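Local coordinates for protein putative N-acetylneuraminate lyase ([Ruminococcus] gnavus ATCC 29149, PDB 6RB7) that belongs to the dihydrodipicolinate synthetase family and folds as an eight-stranded alpha/beta barrel followed by C-terminal helices, at residues K296-L301 and M327-K332. Sequence-based numbering, arbitrary orientation.
Sequences KINEGL and MICDAK
The side chain of N298 meets C329 and I328 across a small interface. Its OD1 lies 3.4 Å from C329 SG; this is van der Waals packing, and no hydrogen bond crosses between the segments. The sulfur stands above the amide plane, offset past its outer end and nearer OD1, as N298 ND2 is 3.9 Å from C329 SG. On the other branch, N298 ND2 packs 4.1 Å from the methyl I328 CG2. N298 CG lies beside its backbone N (chi1 -77°), which carries the amide toward helix 317-335. N298 ND2 is held by a hydrogen bond to the carbonyl O of A325, in the same helix as C329, and this helps fix which way the amide is turned. The two helices, 287-299 and 317-335, belong to the helical C-terminal part that follows the eight-stranded parallel barrel of this family. N298 is in the last turn of its helix. G300 then leaves helical geometry with positive phi (65°), and its N bonds to K296 O at 2.9 Å. Further out, E299 OE2 and K332 NZ are 4.5 Å apart, too far for a salt bridge, though their opposite charges probably attract. E299 is instead paired with K70 of helix 57-70. I328 also touches I276 of helix 263-281.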
ATOM      1  N   LYS A 296     -11.667  10.290  33.969  1.00 13.44           N
ATOM      2  CA  LYS A 296     -11.793  10.024  35.446  1.00 16.11           C
ATOM      3  C   LYS A 296     -11.019  11.083  36.220  1.00 15.50           C
ATOM      4  O   LYS A 296     -11.577  11.648  37.180  1.00 17.57           O
ATOM      5  CB  LYS A 296     -11.333   8.597  35.758  1.00 16.66           C
ATOM      6  CG  LYS A 296     -11.333   8.255  37.236  1.00 23.80           C
ATOM      7  CD  LYS A 296     -11.008   6.766  37.431  1.00 35.68           C
ATOM      8  CE  LYS A 296     -11.371   6.217  38.796  1.00 72.17           C
ATOM      9  NZ  LYS A 296     -12.768   6.566  39.128  1.00 77.15           N
ATOM     10  N   ILE A 297      -9.773  11.399  35.850  1.00 15.02           N
ATOM     11  CA  ILE A 297      -8.947  12.419  36.558  1.00 15.49           C
ATOM     12  C   ILE A 297      -9.564  13.795  36.440  1.00 17.77           C
ATOM     13  O   ILE A 297      -9.710  14.494  37.468  1.00 17.82           O
ATOM     14  CB  ILE A 297      -7.511  12.407  36.003  1.00 16.07           C
ATOM     15  CG1 ILE A 297      -6.877  11.061  36.286  1.00 18.25           C
ATOM     16  CG2 ILE A 297      -6.715  13.589  36.513  1.00 18.91           C
ATOM     17  CD1 ILE A 297      -5.540  10.877  35.643  1.00 20.11           C
ATOM     18  N   ASN A 298      -9.888  14.236  35.213  1.00 14.97           N
ATOM     19  CA  ASN A 298     -10.222  15.659  34.988  1.00 15.25           C
ATOM     20  C   ASN A 298     -11.711  15.905  35.249  1.00 18.51           C
ATOM     21  O   ASN A 298     -12.078  17.089  35.546  1.00 19.45           O
ATOM     22  CB  ASN A 298      -9.837  16.117  33.584  1.00 16.14           C
ATOM     23  CG  ASN A 298      -8.366  16.370  33.411  1.00 18.18           C
ATOM     24  OD1 ASN A 298      -7.628  16.460  34.405  1.00 17.32           O
ATOM     25  ND2 ASN A 298      -7.946  16.543  32.165  1.00 16.16           N
ATOM     26  N   GLU A 299     -12.567  14.888  35.162  1.00 17.85           N
ATOM     27  CA  GLU A 299     -14.036  15.092  35.232  1.00 17.71           C
ATOM     28  C   GLU A 299     -14.707  14.208  36.264  1.00 21.06           C
ATOM     29  O   GLU A 299     -15.943  14.389  36.436  1.00 21.30           O
ATOM     30  CB  GLU A 299     -14.688  14.918  33.855  1.00 19.99           C
ATOM     31  CG  GLU A 299     -14.153  15.885  32.847  1.00 20.36           C
ATOM     32  CD  GLU A 299     -14.618  17.327  33.008  1.00 27.08           C
ATOM     33  OE1 GLU A 299     -15.510  17.592  33.896  1.00 25.60           O
ATOM     34  OE2 GLU A 299     -14.126  18.150  32.248  1.00 21.32           O
ATOM     35  N   GLY A 300     -14.005  13.242  36.854  1.00 18.69           N
ATOM     36  CA  GLY A 300     -14.617  12.260  37.753  1.00 18.33           C
ATOM     37  C   GLY A 300     -15.619  11.370  37.040  1.00 23.39           C
ATOM     38  O   GLY A 300     -16.514  10.801  37.690  1.00 22.35           O
ATOM     39  N   LEU A 301     -15.506  11.218  35.720  1.00 17.17           N
ATOM     40  CA  LEU A 301     -16.417  10.323  34.982  1.00 18.11           C
ATOM     41  C   LEU A 301     -15.860   8.904  35.038  1.00 17.19           C
ATOM     42  O   LEU A 301     -14.644   8.719  34.890  1.00 18.90           O
ATOM     43  CB  LEU A 301     -16.509  10.791  33.531  1.00 18.17           C
ATOM     44  CG  LEU A 301     -17.329  12.045  33.268  1.00 23.51           C
ATOM     45  CD1 LEU A 301     -17.126  12.504  31.821  1.00 21.68           C
ATOM     46  CD2 LEU A 301     -18.817  11.791  33.528  1.00 28.49           C
ATOM     47  N   MET A 327      -1.708  18.249  30.550  1.00 14.06           N
ATOM     48  CA  MET A 327      -1.530  19.036  29.311  1.00 14.81           C
ATOM     49  C   MET A 327      -2.876  19.642  28.890  1.00 13.24           C
ATOM     50  O   MET A 327      -2.914  20.808  28.408  1.00 15.34           O
ATOM     51  CB  MET A 327      -0.953  18.181  28.175  1.00 15.66           C
ATOM     52  CG  MET A 327       0.469  17.747  28.460  1.00 17.94           C
ATOM     53  SD  MET A 327       1.034  16.390  27.419  1.00 20.58           S
ATOM     54  CE  MET A 327       1.179  17.215  25.856  1.00 22.30           C
ATOM     55  N   ILE A 328      -3.952  18.886  29.032  1.00 13.88           N
ATOM     56  CA  ILE A 328      -5.303  19.373  28.661  1.00 12.69           C
ATOM     57  C   ILE A 328      -5.661  20.534  29.599  1.00 15.55           C
ATOM     58  O   ILE A 328      -6.137  21.567  29.117  1.00 15.33           O
ATOM     59  CB  ILE A 328      -6.308  18.207  28.728  1.00 14.94           C
ATOM     60  CG1 ILE A 328      -6.039  17.234  27.573  1.00 14.52           C
ATOM     61  CG2 ILE A 328      -7.727  18.716  28.707  1.00 15.83           C
ATOM     62  CD1 ILE A 328      -6.641  15.857  27.782  1.00 14.17           C
ATOM     63  N   CYS A 329      -5.469  20.366  30.908  1.00 14.73           N
ATOM     64  CA  CYS A 329      -5.798  21.441  31.885  1.00 17.29           C
ATOM     65  C   CYS A 329      -4.997  22.712  31.537  1.00 15.42           C
ATOM     66  O   CYS A 329      -5.571  23.834  31.537  1.00 16.25           O
ATOM     67  CB  CYS A 329      -5.444  20.998  33.299  1.00 15.59           C
ATOM     68  SG  CYS A 329      -6.540  19.690  33.885  1.00 24.41           S
ATOM     69  N   ASP A 330      -3.708  22.553  31.238  1.00 15.71           N
ATOM     70  CA  ASP A 330      -2.824  23.712  30.980  1.00 15.13           C
ATOM     71  C   ASP A 330      -3.225  24.399  29.675  1.00 14.76           C
ATOM     72  O   ASP A 330      -3.273  25.638  29.615  1.00 15.33           O
ATOM     73  CB  ASP A 330      -1.371  23.264  30.929  1.00 18.99           C
ATOM     74  CG  ASP A 330      -0.808  22.829  32.292  1.00 20.07           C
ATOM     75  OD1 ASP A 330      -1.452  23.058  33.314  1.00 25.02           O
ATOM     76  OD2 ASP A 330       0.281  22.268  32.297  1.00 25.59           O
ATOM     77  N   ALA A 331      -3.597  23.628  28.642  1.00 14.73           N
ATOM     78  CA  ALA A 331      -4.051  24.222  27.370  1.00 16.71           C
ATOM     79  C   ALA A 331      -5.326  25.029  27.583  1.00 13.92           C
ATOM     80  O   ALA A 331      -5.494  26.101  26.986  1.00 15.91           O
ATOM     81  CB  ALA A 331      -4.206  23.138  26.321  1.00 15.56           C
ATOM     82  N   LYS A 332      -6.253  24.515  28.364  1.00 14.00           N
ATOM     83  CA  LYS A 332      -7.513  25.240  28.634  1.00 14.85           C
ATOM     84  C   LYS A 332      -7.196  26.574  29.337  1.00 15.98           C
ATOM     85  O   LYS A 332      -7.787  27.611  28.982  1.00 18.99           O
ATOM     86  CB  LYS A 332      -8.442  24.326  29.408  1.00 16.98           C
ATOM     87  CG  LYS A 332      -9.015  23.197  28.563  1.00 18.66           C
ATOM     88  CD  LYS A 332     -10.175  22.576  29.206  1.00 19.28           C
ATOM     89  CE  LYS A 332      -9.806  21.829  30.452  1.00 25.24           C
ATOM     90  NZ  LYS A 332     -11.012  21.191  31.048  1.00 24.75           N
TER